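Local atomic coordinates of sortase, SrtB family (Streptococcus pneumoniae PCS8235, PDB entry 4Y4Q), a protein that probably catalyses transpeptidation at the cell surface, as a class B sortase involved in forming the type II pilus of Streptococcus pneumoniae. Residues Y78-D83 / D151-G156; I126-H131 / N181-G186; G139-F144 / H233-K238; F170-V175 / A204-D209; A195-L200 / D216-L221. All coordinates share one frame; numbering follows the deposited sequence.

Contact 1: Y78-D83 / D151-G156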
# COMPACT_ATOMS: atom_id res chain seq x y z
N TYR A 78 2.87 9.41 -8.05
CA TYR A 78 2.93 10.44 -9.09
C TYR A 78 2.43 9.97 -10.45
O TYR A 78 2.61 8.82 -10.82
CB TYR A 78 4.36 10.97 -9.20
CG TYR A 78 4.87 11.55 -7.90
CD1 TYR A 78 4.07 12.40 -7.15
CD2 TYR A 78 6.14 11.25 -7.43
CE1 TYR A 78 4.53 12.94 -5.96
CE2 TYR A 78 6.61 11.79 -6.23
CZ TYR A 78 5.79 12.63 -5.51
OH TYR A 78 6.24 13.17 -4.32
N GLY A 79 1.78 10.87 -11.19
CA GLY A 79 1.23 10.54 -12.49
C GLY A 79 0.12 9.49 -12.49
O GLY A 79 -0.26 9.03 -13.57
N THR A 80 -0.40 9.11 -11.33
CA THR A 80 -1.50 8.15 -11.29
C THR A 80 -2.72 8.70 -10.55
O THR A 80 -2.67 9.80 -10.01
CB THR A 80 -1.11 6.85 -10.58
OG1 THR A 80 -1.03 7.09 -9.17
CG2 THR A 80 0.22 6.31 -11.11
N ASN A 81 -3.80 7.92 -10.53
CA ASN A 81 -5.00 8.26 -9.75
C ASN A 81 -4.91 7.76 -8.31
O ASN A 81 -5.90 7.76 -7.59
CB ASN A 81 -6.26 7.70 -10.41
CG ASN A 81 -6.53 8.31 -11.78
OD1 ASN A 81 -6.45 9.53 -11.96
ND2 ASN A 81 -6.85 7.47 -12.76
N ILE A 82 -3.74 7.31 -7.89
CA ILE A 82 -3.56 6.88 -6.51
C ILE A 82 -3.28 8.12 -5.67
O ILE A 82 -2.15 8.63 -5.64
CB ILE A 82 -2.42 5.89 -6.40
CG1 ILE A 82 -2.66 4.74 -7.40
CG2 ILE A 82 -2.29 5.38 -4.97
CD1 ILE A 82 -1.66 3.60 -7.32
N ASP A 83 -4.37 8.76 -5.30
CA ASP A 83 -4.36 9.87 -4.40
C ASP A 83 -5.47 9.46 -3.48
O ASP A 83 -6.59 9.24 -3.92
CB ASP A 83 -4.72 11.17 -5.12
CG ASP A 83 -4.53 12.39 -4.25
OD1 ASP A 83 -3.58 12.41 -3.44
OD2 ASP A 83 -5.34 13.34 -4.36
N ASP A 151 7.41 0.40 -15.15
CA ASP A 151 8.75 0.98 -15.25
C ASP A 151 8.71 2.48 -15.02
O ASP A 151 9.66 3.06 -14.50
CB ASP A 151 9.37 0.68 -16.63
CG ASP A 151 9.70 -0.80 -16.82
OD1 ASP A 151 9.81 -1.53 -15.81
OD2 ASP A 151 9.86 -1.24 -17.98
N GLN A 152 7.60 3.11 -15.40
CA GLN A 152 7.55 4.56 -15.44
C GLN A 152 6.93 5.24 -14.21
O GLN A 152 7.01 6.46 -14.09
CB GLN A 152 6.85 5.03 -16.73
CG GLN A 152 7.53 4.53 -18.00
CD GLN A 152 7.55 5.58 -19.10
OE1 GLN A 152 6.55 6.24 -19.36
NE2 GLN A 152 8.71 5.74 -19.75
N HIS A 153 6.21 4.46 -13.42
CA HIS A 153 5.72 4.95 -12.16
C HIS A 153 6.61 4.27 -11.16
O HIS A 153 6.48 3.07 -10.90
CB HIS A 153 4.26 4.54 -11.96
CG HIS A 153 3.34 5.04 -13.02
ND1 HIS A 153 3.11 4.35 -14.19
CD2 HIS A 153 2.58 6.16 -13.09
CE1 HIS A 153 2.25 5.02 -14.94
NE2 HIS A 153 1.92 6.13 -14.29
N ARG A 154 7.51 5.04 -10.58
CA ARG A 154 8.36 4.51 -9.53
C ARG A 154 8.15 5.20 -8.19
O ARG A 154 8.25 4.57 -7.14
CB ARG A 154 9.83 4.64 -9.97
CG ARG A 154 10.86 4.17 -8.96
CD ARG A 154 12.20 4.03 -9.63
NE ARG A 154 13.33 3.90 -8.71
CZ ARG A 154 14.57 3.61 -9.09
NH1 ARG A 154 14.83 3.39 -10.37
NH2 ARG A 154 15.54 3.53 -8.20
N TYR A 155 7.86 6.49 -8.22
CA TYR A 155 7.87 7.28 -6.99
C TYR A 155 6.50 7.80 -6.57
O TYR A 155 5.55 7.89 -7.38
CB TYR A 155 8.86 8.46 -7.11
CG TYR A 155 10.30 8.06 -7.40
CD1 TYR A 155 11.14 7.59 -6.39
CD2 TYR A 155 10.82 8.17 -8.68
CE1 TYR A 155 12.45 7.23 -6.67
CE2 TYR A 155 12.13 7.82 -8.96
CZ TYR A 155 12.94 7.34 -7.95
OH TYR A 155 14.24 7.00 -8.24
N GLY A 156 6.41 8.15 -5.29
CA GLY A 156 5.21 8.70 -4.72
C GLY A 156 5.56 9.32 -3.37
O GLY A 156 6.74 9.45 -3.03
O HOH W 1 5.19 7.63 -10.04
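Tyr78 lays one face of its phenol ring on the backbone of Gly156, whose CA stands 3.9 Å from the ring centroid and 20° off the normal, a CH-pi contact displaced toward the rim. With CG anti to the carbonyl carbon (chi1 -59°), the ring swings back over the start of strand 155-160, and its CD2 also meets Tyr155 CB at 3.9 Å. Tyr78 N donates to Tyr155 O at 3.2 Å. A water donating to both Tyr78 O and Tyr155 O bridges the segments a second time, so Tyr155 O accepts from two donors. The His153 imidazole turns its edge to the turn, with Tyr78 O 3.5 Å from CD2 and close to the ring plane; its ND1 is bonded to Phe149 O. Thr80 OG1 accepts from Ile82 N, closing an ST turn, and also bonds to Val77 O. The contact thus joins the loop between strands 73-77 and 83-88 to the link from helix 147-152 into strand 155-160, at the protein surface beside helix 139-143.

Contact 2: I126-H131 / N181-G186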
# COMPACT_ATOMS: atom_id res chain seq x y z
N ILE A 126 0.05 -3.18 5.63
CA ILE A 126 -0.81 -3.57 4.52
C ILE A 126 -2.01 -2.63 4.48
O ILE A 126 -2.68 -2.41 5.50
CB ILE A 126 -1.27 -5.03 4.66
CG1 ILE A 126 -0.04 -5.94 4.80
CG2 ILE A 126 -2.13 -5.45 3.46
CD1 ILE A 126 -0.37 -7.40 4.95
N ILE A 127 -2.25 -2.05 3.31
CA ILE A 127 -3.33 -1.08 3.16
C ILE A 127 -4.25 -1.51 2.01
O ILE A 127 -3.78 -2.01 0.98
CB ILE A 127 -2.78 0.35 2.96
CG1 ILE A 127 -2.00 0.47 1.66
CG2 ILE A 127 -1.83 0.72 4.10
CD1 ILE A 127 -1.39 1.85 1.47
N TYR A 128 -5.55 -1.34 2.20
CA TYR A 128 -6.55 -1.93 1.32
C TYR A 128 -7.37 -0.88 0.58
O TYR A 128 -7.79 0.12 1.18
CB TYR A 128 -7.52 -2.81 2.13
CG TYR A 128 -6.84 -3.92 2.91
CD1 TYR A 128 -6.41 -5.08 2.28
CD2 TYR A 128 -6.65 -3.81 4.29
CE1 TYR A 128 -5.79 -6.11 3.00
CE2 TYR A 128 -6.03 -4.82 5.02
CZ TYR A 128 -5.60 -5.97 4.37
OH TYR A 128 -4.99 -6.98 5.09
N GLY A 129 -7.62 -1.10 -0.70
CA GLY A 129 -8.63 -0.33 -1.41
C GLY A 129 -9.76 -1.24 -1.84
O GLY A 129 -9.56 -2.10 -2.70
N HIS A 130 -10.94 -1.07 -1.26
CA HIS A 130 -12.09 -1.92 -1.58
C HIS A 130 -12.85 -1.40 -2.78
O HIS A 130 -13.37 -0.29 -2.75
CB HIS A 130 -13.05 -2.02 -0.40
CG HIS A 130 -12.40 -2.37 0.91
ND1 HIS A 130 -11.67 -3.52 1.10
CD2 HIS A 130 -12.38 -1.71 2.09
CE1 HIS A 130 -11.22 -3.56 2.34
NE2 HIS A 130 -11.63 -2.47 2.96
N HIS A 131 -12.93 -2.20 -3.84
CA HIS A 131 -13.76 -1.85 -4.98
C HIS A 131 -15.23 -1.93 -4.58
O HIS A 131 -15.69 -2.94 -4.05
CB HIS A 131 -13.46 -2.78 -6.17
CG HIS A 131 -14.32 -2.55 -7.37
ND1 HIS A 131 -14.19 -3.30 -8.52
CD2 HIS A 131 -15.32 -1.67 -7.61
CE1 HIS A 131 -15.07 -2.89 -9.42
NE2 HIS A 131 -15.77 -1.90 -8.89
N ASN A 181 0.69 -16.13 3.32
CA ASN A 181 2.12 -15.89 3.16
C ASN A 181 2.40 -14.41 2.91
O ASN A 181 3.47 -13.91 3.25
CB ASN A 181 2.69 -16.69 1.99
CG ASN A 181 2.74 -18.17 2.26
OD1 ASN A 181 3.32 -18.60 3.26
ND2 ASN A 181 2.13 -18.96 1.38
N ILE A 182 1.44 -13.72 2.29
CA ILE A 182 1.61 -12.32 1.89
C ILE A 182 0.88 -11.37 2.85
O ILE A 182 1.41 -10.32 3.24
CB ILE A 182 1.01 -12.09 0.50
CG1 ILE A 182 1.66 -13.03 -0.52
CG2 ILE A 182 1.04 -10.58 0.13
CD1 ILE A 182 3.13 -12.78 -0.75
N TYR A 183 -0.35 -11.73 3.18
CA TYR A 183 -1.19 -10.93 4.06
C TYR A 183 -0.96 -11.32 5.51
O TYR A 183 -1.86 -11.84 6.17
CB TYR A 183 -2.67 -11.13 3.69
CG TYR A 183 -3.04 -10.59 2.31
CD1 TYR A 183 -3.25 -9.23 2.12
CD2 TYR A 183 -3.16 -11.45 1.21
CE1 TYR A 183 -3.58 -8.73 0.85
CE2 TYR A 183 -3.48 -10.96 -0.04
CZ TYR A 183 -3.69 -9.60 -0.21
OH TYR A 183 -4.02 -9.10 -1.45
N ASP A 184 0.25 -11.05 6.00
CA ASP A 184 0.63 -11.28 7.40
C ASP A 184 1.30 -9.99 7.86
O ASP A 184 2.52 -9.84 7.74
CB ASP A 184 1.62 -12.43 7.49
CG ASP A 184 1.95 -12.83 8.92
OD1 ASP A 184 1.66 -12.07 9.87
OD2 ASP A 184 2.51 -13.93 9.09
N PRO A 185 0.50 -9.04 8.35
CA PRO A 185 1.04 -7.70 8.61
C PRO A 185 1.81 -7.66 9.93
O PRO A 185 1.55 -8.46 10.83
CB PRO A 185 -0.23 -6.84 8.73
CG PRO A 185 -1.24 -7.81 9.38
CD PRO A 185 -0.90 -9.18 8.79
N GLY A 186 2.77 -6.74 10.03
CA GLY A 186 3.45 -6.48 11.29
C GLY A 186 4.40 -7.57 11.74
O GLY A 186 4.53 -7.84 12.94
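Ile126 pushes its CD1 into the bend of the 181-186 loop, where it lies 3.7 Å from Tyr183 CA. The same methyl is 3.8 Å from Pro185 CB and equally near the backbone of Ile182 and Asp184, so one methyl packs against the backbone of an inverse gamma turn centred on Tyr183. The fully extended outer torsion (chi2 180°) carries the methyl that far from its strand. This is the close part of the contact, and it is van der Waals packing, with no hydrogen bond between the segments. Packing slackens toward the rings. Ile126 CG2 reaches the edge of the Tyr183 ring only at 4.2 Å from CD1, and Tyr128 CE1 stands 4.0 Å from Tyr183 CE1, the two side chains running at a slant without stacking. Both tyrosines are partly exposed, and their hydroxyls are held elsewhere: Tyr128 OH by Asp113 OD2, Tyr183 OH by Ser222 OG. Pro185, also partly exposed, leans on Arg115 and Asn116. The loop, which runs from strand 163-176 to helix 190-202, is thereby packed against strand 124-129, while Ile182 reaches strands 218-225 and 231-240 as well as the helix.

Contact 3: G139-F144 / H233-K238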
# COMPACT_ATOMS: atom_id res chain seq x y z
N GLY A 139 -8.50 1.47 -10.10
CA GLY A 139 -8.10 0.99 -11.41
C GLY A 139 -6.63 1.10 -11.72
O GLY A 139 -6.09 0.25 -12.42
N ASP A 140 -5.97 2.14 -11.20
CA ASP A 140 -4.55 2.36 -11.50
C ASP A 140 -3.66 1.29 -10.87
O ASP A 140 -2.57 1.01 -11.38
CB ASP A 140 -4.09 3.76 -11.10
CG ASP A 140 -4.46 4.84 -12.14
OD1 ASP A 140 -5.35 4.60 -12.99
OD2 ASP A 140 -3.87 5.93 -12.08
N VAL A 141 -4.12 0.67 -9.79
CA VAL A 141 -3.29 -0.38 -9.18
C VAL A 141 -3.01 -1.51 -10.17
O VAL A 141 -1.86 -1.91 -10.38
CB VAL A 141 -3.91 -0.93 -7.87
CG1 VAL A 141 -2.95 -1.89 -7.20
CG2 VAL A 141 -4.22 0.21 -6.93
N ALA A 142 -4.07 -2.00 -10.82
CA ALA A 142 -3.96 -3.08 -11.79
C ALA A 142 -3.11 -2.69 -13.00
O ALA A 142 -2.61 -3.57 -13.72
CB ALA A 142 -5.34 -3.51 -12.26
N LYS A 143 -2.94 -1.39 -13.26
CA LYS A 143 -2.17 -0.96 -14.43
C LYS A 143 -0.70 -1.26 -14.24
O LYS A 143 0.06 -1.30 -15.21
CB LYS A 143 -2.38 0.52 -14.74
CG LYS A 143 -3.81 0.92 -15.04
CD LYS A 143 -3.86 2.31 -15.66
CE LYS A 143 -5.30 2.81 -15.79
NZ LYS A 143 -5.33 4.19 -16.34
N PHE A 144 -0.29 -1.46 -12.99
CA PHE A 144 1.10 -1.83 -12.72
C PHE A 144 1.45 -3.23 -13.23
O PHE A 144 2.61 -3.64 -13.23
CB PHE A 144 1.42 -1.70 -11.22
CG PHE A 144 1.56 -0.27 -10.75
CD1 PHE A 144 0.44 0.46 -10.36
CD2 PHE A 144 2.80 0.35 -10.73
CE1 PHE A 144 0.58 1.80 -9.94
CE2 PHE A 144 2.94 1.68 -10.31
CZ PHE A 144 1.83 2.40 -9.92
N HIS A 233 -4.70 -7.49 -6.54
CA HIS A 233 -3.52 -6.84 -7.11
C HIS A 233 -2.78 -6.13 -5.99
O HIS A 233 -3.42 -5.48 -5.16
CB HIS A 233 -3.95 -5.75 -8.10
CG HIS A 233 -4.43 -6.27 -9.42
ND1 HIS A 233 -3.65 -7.07 -10.23
CD2 HIS A 233 -5.58 -6.05 -10.09
CE1 HIS A 233 -4.32 -7.34 -11.34
NE2 HIS A 233 -5.49 -6.73 -11.28
N ILE A 234 -1.45 -6.22 -5.97
CA ILE A 234 -0.66 -5.52 -4.95
C ILE A 234 0.52 -4.77 -5.56
O ILE A 234 1.24 -5.33 -6.40
CB ILE A 234 -0.14 -6.51 -3.89
CG1 ILE A 234 -1.30 -7.20 -3.16
CG2 ILE A 234 0.79 -5.81 -2.88
CD1 ILE A 234 -0.84 -8.34 -2.27
N VAL A 235 0.72 -3.51 -5.17
CA VAL A 235 2.02 -2.86 -5.40
C VAL A 235 2.72 -2.69 -4.07
O VAL A 235 2.07 -2.42 -3.06
CB VAL A 235 1.96 -1.49 -6.17
CG1 VAL A 235 1.46 -1.69 -7.57
CG2 VAL A 235 1.13 -0.47 -5.45
N VAL A 236 4.03 -2.89 -4.06
CA VAL A 236 4.78 -2.77 -2.81
C VAL A 236 5.81 -1.64 -2.91
O VAL A 236 6.53 -1.53 -3.90
CB VAL A 236 5.50 -4.07 -2.44
CG1 VAL A 236 5.89 -4.05 -0.97
CG2 VAL A 236 4.60 -5.27 -2.71
N ALA A 237 5.87 -0.82 -1.87
CA ALA A 237 6.75 0.34 -1.87
C ALA A 237 7.58 0.39 -0.60
O ALA A 237 7.10 0.01 0.49
CB ALA A 237 5.92 1.59 -1.98
N LYS A 238 8.81 0.88 -0.74
CA LYS A 238 9.65 1.19 0.41
C LYS A 238 9.38 2.61 0.86
O LYS A 238 9.23 3.52 0.03
CB LYS A 238 11.12 1.08 0.03
CG LYS A 238 12.09 1.56 1.11
CD LYS A 238 13.53 1.37 0.64
CE LYS A 238 14.54 1.86 1.68
NZ LYS A 238 15.95 1.62 1.25
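Ala142 CA sits over one face of the His233 imidazole, 3.9 Å from its centroid and 15° off the normal, and Val235 CG1 rises over a face of the Phe144 ring, 3.9 Å from that centroid; in these two CH-pi contacts each segment supplies one ring. Ala142 CB approaches the imidazole rim at 3.3 Å from His233 CD2. The nearest ring atom to Val235 CG1 is Phe144 CG, at 3.5 Å. The valine places this methyl anti to its carbonyl carbon (chi1 -65°), and the two side chains meet nearly at right angles. Ordinary apolar packing fills the middle: Val141 CG1 lies 4.1 Å from His233 CB and more loosely against Val235 CG1. No hydrogen bond links the two segments. Within the helix, Lys143 NZ forms a salt bridge with a weak hydrogen bond, 3.4 Å from Asp140 OD1; Asp140 OD2 accepts from Asn81 N. With segment axes 7.9 Å apart and 74° between their directions, a short helix packs across one strand of the sheet, consistent with the beta-barrel fold of sortases.

Contact 4: F170-V175 / A204-D209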
# COMPACT_ATOMS: atom_id res chain seq x y z
N PHE A 170 8.80 -0.93 -5.54
CA PHE A 170 9.75 -1.93 -6.05
C PHE A 170 9.13 -3.22 -6.55
O PHE A 170 9.84 -4.08 -7.09
CB PHE A 170 10.84 -2.25 -5.02
CG PHE A 170 10.32 -2.86 -3.76
CD1 PHE A 170 10.16 -4.24 -3.64
CD2 PHE A 170 9.98 -2.06 -2.68
CE1 PHE A 170 9.68 -4.81 -2.46
CE2 PHE A 170 9.50 -2.62 -1.51
CZ PHE A 170 9.35 -3.99 -1.41
N GLU A 171 7.83 -3.40 -6.39
CA GLU A 171 7.23 -4.66 -6.80
C GLU A 171 5.74 -4.57 -7.11
O GLU A 171 5.00 -3.83 -6.45
CB GLU A 171 7.48 -5.76 -5.74
CG GLU A 171 6.71 -7.04 -6.02
CD GLU A 171 7.07 -8.22 -5.11
OE1 GLU A 171 8.03 -8.11 -4.31
OE2 GLU A 171 6.38 -9.26 -5.21
N MET A 172 5.30 -5.32 -8.13
CA MET A 172 3.87 -5.60 -8.29
C MET A 172 3.66 -7.11 -8.32
O MET A 172 4.46 -7.86 -8.92
CB MET A 172 3.34 -4.99 -9.60
CG MET A 172 1.82 -4.75 -9.62
SD MET A 172 0.81 -6.14 -10.21
CE MET A 172 1.96 -6.86 -11.31
N LEU A 173 2.60 -7.57 -7.68
CA LEU A 173 2.32 -8.99 -7.76
C LEU A 173 0.84 -9.21 -7.78
O LEU A 173 0.08 -8.32 -7.39
CB LEU A 173 3.00 -9.76 -6.62
CG LEU A 173 2.86 -9.40 -5.14
CD1 LEU A 173 1.45 -9.47 -4.72
CD2 LEU A 173 3.61 -10.41 -4.30
N GLU A 174 0.44 -10.39 -8.24
CA GLU A 174 -0.96 -10.81 -8.18
C GLU A 174 -1.03 -12.07 -7.34
O GLU A 174 -0.20 -12.97 -7.50
CB GLU A 174 -1.52 -11.06 -9.59
CG GLU A 174 -1.59 -9.79 -10.46
CD GLU A 174 -2.03 -10.04 -11.90
OE1 GLU A 174 -2.17 -11.22 -12.31
OE2 GLU A 174 -2.25 -9.05 -12.64
N VAL A 175 -2.00 -12.14 -6.44
CA VAL A 175 -2.11 -13.26 -5.50
C VAL A 175 -3.56 -13.54 -5.23
O VAL A 175 -4.43 -12.74 -5.58
CB VAL A 175 -1.47 -12.91 -4.13
CG1 VAL A 175 0.03 -12.77 -4.24
CG2 VAL A 175 -2.09 -11.63 -3.58
N ALA A 204 6.99 -12.12 -7.46
CA ALA A 204 6.72 -10.84 -8.11
C ALA A 204 6.33 -11.03 -9.57
O ALA A 204 6.89 -11.88 -10.25
CB ALA A 204 7.94 -9.95 -8.02
N MET A 205 5.37 -10.24 -10.05
CA MET A 205 5.08 -10.22 -11.49
C MET A 205 6.00 -9.20 -12.17
O MET A 205 6.49 -9.43 -13.27
CB MET A 205 3.61 -9.90 -11.75
CG MET A 205 3.30 -9.62 -13.23
SD MET A 205 1.54 -9.58 -13.62
CE MET A 205 1.58 -9.54 -15.42
N HIS A 206 6.23 -8.07 -11.50
CA HIS A 206 7.31 -7.16 -11.87
C HIS A 206 8.03 -6.75 -10.59
O HIS A 206 7.43 -6.70 -9.51
CB HIS A 206 6.77 -5.91 -12.58
CG HIS A 206 5.99 -6.20 -13.83
ND1 HIS A 206 6.58 -6.67 -14.98
CD2 HIS A 206 4.66 -6.09 -14.10
CE1 HIS A 206 5.65 -6.84 -15.91
NE2 HIS A 206 4.48 -6.49 -15.40
N LYS A 207 9.32 -6.43 -10.69
CA LYS A 207 10.05 -5.91 -9.55
C LYS A 207 11.25 -5.15 -10.05
O LYS A 207 11.68 -5.36 -11.17
CB LYS A 207 10.51 -7.04 -8.62
CG LYS A 207 11.49 -8.00 -9.27
CD LYS A 207 11.87 -9.12 -8.31
CE LYS A 207 12.60 -10.24 -9.04
NZ LYS A 207 13.11 -11.24 -8.08
N ARG A 208 11.77 -4.24 -9.23
CA ARG A 208 13.04 -3.58 -9.53
C ARG A 208 13.98 -3.83 -8.37
O ARG A 208 13.55 -3.94 -7.23
CB ARG A 208 12.88 -2.07 -9.77
CG ARG A 208 12.06 -1.33 -8.71
CD ARG A 208 12.08 0.19 -8.94
NE ARG A 208 11.59 0.56 -10.26
CZ ARG A 208 10.31 0.80 -10.54
NH1 ARG A 208 9.41 0.74 -9.58
NH2 ARG A 208 9.95 1.12 -11.79
N ASP A 209 15.27 -3.93 -8.66
CA ASP A 209 16.25 -4.15 -7.62
C ASP A 209 16.52 -2.85 -6.86
O ASP A 209 17.08 -1.91 -7.42
CB ASP A 209 17.55 -4.68 -8.23
CG ASP A 209 18.43 -5.39 -7.22
OD1 ASP A 209 18.57 -4.87 -6.09
OD2 ASP A 209 18.96 -6.47 -7.55
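Met205 and His206 face Met172 in a classic beta bulge of the antiparallel ladder joining strands 206-207 and 163-176. Just before it, Ala204 CB packs against the carboxylate of Glu171, 3.3 Å from OE2. At the bulge both backbone nitrogens donate to Met172 O, Met205 N at 2.8 Å and His206 N at 3.1 Å, so that one carbonyl oxygen is gripped twice. The side chains of Met205 and Met172 run alongside each other in the same direction; the Met172 chain bends at chi2 (-90°) and again at chi3, bringing its CE tightly onto Met205 CB at 3.5 Å. His206 O accepts from Met172 N at 2.9 Å, completing this hydrogen-bonded pair, while the imidazole NE2 is bonded to Ala145 O. Lys207 faces Glu171 in a non-hydrogen-bonded pair, their CA atoms 4.1 Å apart. Arg208 follows the paired residues. Its guanidinium is held by Ile169 O and Phe150 O, its CG rests 3.6 Å from Phe170 CA, and its backbone N gives Phe170 O a 2.9 Å hydrogen bond.

Contact 5: A195-L200 / D216-L221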
# COMPACT_ATOMS: atom_id res chain seq x y z
N ALA A 195 12.91 -13.45 5.55
CA ALA A 195 12.20 -14.54 4.89
C ALA A 195 10.89 -14.08 4.25
O ALA A 195 10.52 -14.53 3.16
CB ALA A 195 11.94 -15.69 5.88
N TYR A 196 10.17 -13.19 4.92
CA TYR A 196 8.94 -12.64 4.33
C TYR A 196 9.29 -11.88 3.05
O TYR A 196 8.59 -11.99 2.04
CB TYR A 196 8.24 -11.70 5.31
CG TYR A 196 7.03 -10.96 4.77
CD1 TYR A 196 5.79 -11.58 4.71
CD2 TYR A 196 7.11 -9.64 4.37
CE1 TYR A 196 4.67 -10.92 4.24
CE2 TYR A 196 5.98 -8.95 3.88
CZ TYR A 196 4.78 -9.60 3.83
OH TYR A 196 3.67 -8.95 3.36
N LEU A 197 10.36 -11.09 3.11
CA LEU A 197 10.82 -10.30 1.97
C LEU A 197 11.24 -11.20 0.82
O LEU A 197 10.86 -10.98 -0.33
CB LEU A 197 12.01 -9.44 2.41
CG LEU A 197 12.25 -8.06 1.81
CD1 LEU A 197 10.96 -7.24 1.77
CD2 LEU A 197 13.28 -7.38 2.67
N ASP A 198 12.02 -12.24 1.15
CA ASP A 198 12.54 -13.15 0.14
C ASP A 198 11.42 -13.83 -0.63
O ASP A 198 11.51 -14.00 -1.85
CB ASP A 198 13.48 -14.18 0.78
CG ASP A 198 14.86 -13.62 1.09
OD1 ASP A 198 15.04 -12.38 1.04
OD2 ASP A 198 15.78 -14.41 1.40
N HIS A 199 10.36 -14.22 0.06
CA HIS A 199 9.23 -14.88 -0.59
C HIS A 199 8.45 -13.88 -1.43
O HIS A 199 8.15 -14.13 -2.60
CB HIS A 199 8.30 -15.58 0.42
CG HIS A 199 7.09 -16.20 -0.22
ND1 HIS A 199 5.86 -15.57 -0.26
CD2 HIS A 199 6.94 -17.37 -0.89
CE1 HIS A 199 5.00 -16.34 -0.91
NE2 HIS A 199 5.63 -17.43 -1.30
N LEU A 200 8.14 -12.74 -0.82
CA LEU A 200 7.44 -11.65 -1.50
C LEU A 200 8.08 -11.36 -2.87
O LEU A 200 7.41 -11.35 -3.89
CB LEU A 200 7.43 -10.40 -0.63
CG LEU A 200 6.52 -9.23 -1.03
CD1 LEU A 200 5.06 -9.67 -1.12
CD2 LEU A 200 6.67 -8.10 -0.04
N ASP A 216 14.45 -1.35 7.00
CA ASP A 216 13.55 -0.43 6.30
C ASP A 216 12.08 -0.71 6.66
O ASP A 216 11.78 -1.61 7.46
CB ASP A 216 13.70 -0.56 4.78
CG ASP A 216 15.13 -0.43 4.31
OD1 ASP A 216 15.84 0.49 4.77
OD2 ASP A 216 15.56 -1.27 3.48
N ARG A 217 11.18 0.07 6.07
CA ARG A 217 9.75 -0.14 6.27
C ARG A 217 9.10 -0.18 4.90
O ARG A 217 9.45 0.61 4.02
CB ARG A 217 9.16 0.98 7.11
CG ARG A 217 9.55 0.94 8.59
CD ARG A 217 9.06 2.19 9.28
NE ARG A 217 9.62 3.38 8.66
CZ ARG A 217 8.97 4.53 8.48
NH1 ARG A 217 7.70 4.65 8.88
NH2 ARG A 217 9.58 5.55 7.90
N ILE A 218 8.17 -1.10 4.72
CA ILE A 218 7.48 -1.21 3.44
C ILE A 218 5.96 -1.16 3.58
O ILE A 218 5.40 -1.32 4.68
CB ILE A 218 7.88 -2.47 2.70
CG1 ILE A 218 7.33 -3.70 3.40
CG2 ILE A 218 9.42 -2.56 2.58
CD1 ILE A 218 7.78 -4.95 2.69
N ILE A 219 5.30 -0.93 2.46
CA ILE A 219 3.85 -0.84 2.41
C ILE A 219 3.33 -1.74 1.28
O ILE A 219 3.87 -1.72 0.17
CB ILE A 219 3.42 0.58 2.13
CG1 ILE A 219 3.78 1.49 3.31
CG2 ILE A 219 1.94 0.65 1.86
CD1 ILE A 219 3.50 2.95 3.02
N LEU A 220 2.29 -2.52 1.56
CA LEU A 220 1.63 -3.30 0.53
C LEU A 220 0.28 -2.67 0.26
O LEU A 220 -0.59 -2.60 1.15
CB LEU A 220 1.43 -4.76 0.94
CG LEU A 220 2.64 -5.70 0.95
CD1 LEU A 220 3.56 -5.39 2.12
CD2 LEU A 220 2.20 -7.14 1.03
N LEU A 221 0.09 -2.20 -0.96
CA LEU A 221 -1.20 -1.61 -1.31
C LEU A 221 -1.95 -2.64 -2.15
O LEU A 221 -1.50 -3.02 -3.23
CB LEU A 221 -1.02 -0.30 -2.08
CG LEU A 221 -2.25 0.28 -2.79
CD1 LEU A 221 -3.38 0.53 -1.82
CD2 LEU A 221 -1.88 1.56 -3.53
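Tyr196 reaches Leu220 with its hydroxyl, the far end of a side chain that leaves helix 190-202 toward strand 218-225. CB sets CG opposite the backbone N (chi1 175°), and the ring carbons carry the hydroxyl across at a distance from the strand segment, CZ still 4.5 Å from Leu220 CD2. The contact is made at the tip: OH stands 3.3 Å from Leu220 CD2 and 3.8 Å from Leu220 CD1, the two side chains approaching from opposite directions. The same oxygen is hydrogen-bonded to Ile182 O. One turn along the helix, Leu200 CD1 comes within 4.4 Å of Leu220 CD2, and Leu200 CD2 meets Ile218 CD1 at 4.3 Å. Leu197 CD1 touches that isoleucine methyl more closely, at 4.0 Å. Axes 12.6 Å apart mean that only side-chain ends bridge the gap, with Glu171 and Leu173 of strand 163-176 also packing on Leu200. Because no hydrogen bond joins the two segments, cohesion across them rests on buried methyl packing, and the one polar atom at the interface has its partner in the 181-186 loop.

All five contacts fall within the sortase domain and reach one mixed beta-sheet. Strand 231-240 of contact 3 lies between strand 163-176 of contact 4 and strand 218-225 of contact 5, and the latter also pairs with strand 124-129 of contact 2. Contacts 1 and 3 have centres about 9 Å apart and touch through Asn81 with Asp140; contacts 3 and 4 are equally close. Contacts 1 and 2, about 20 Å apart between centres, lie on opposite sides of the chain's centre without touching. Contact 1 closes before contacts 4 and 5 open, whereas segment 233-238 comes last in the chain, its strand pairing with the strands of contacts 4 and 5. Early and late parts of the chain are thus interlocked in one compact domain.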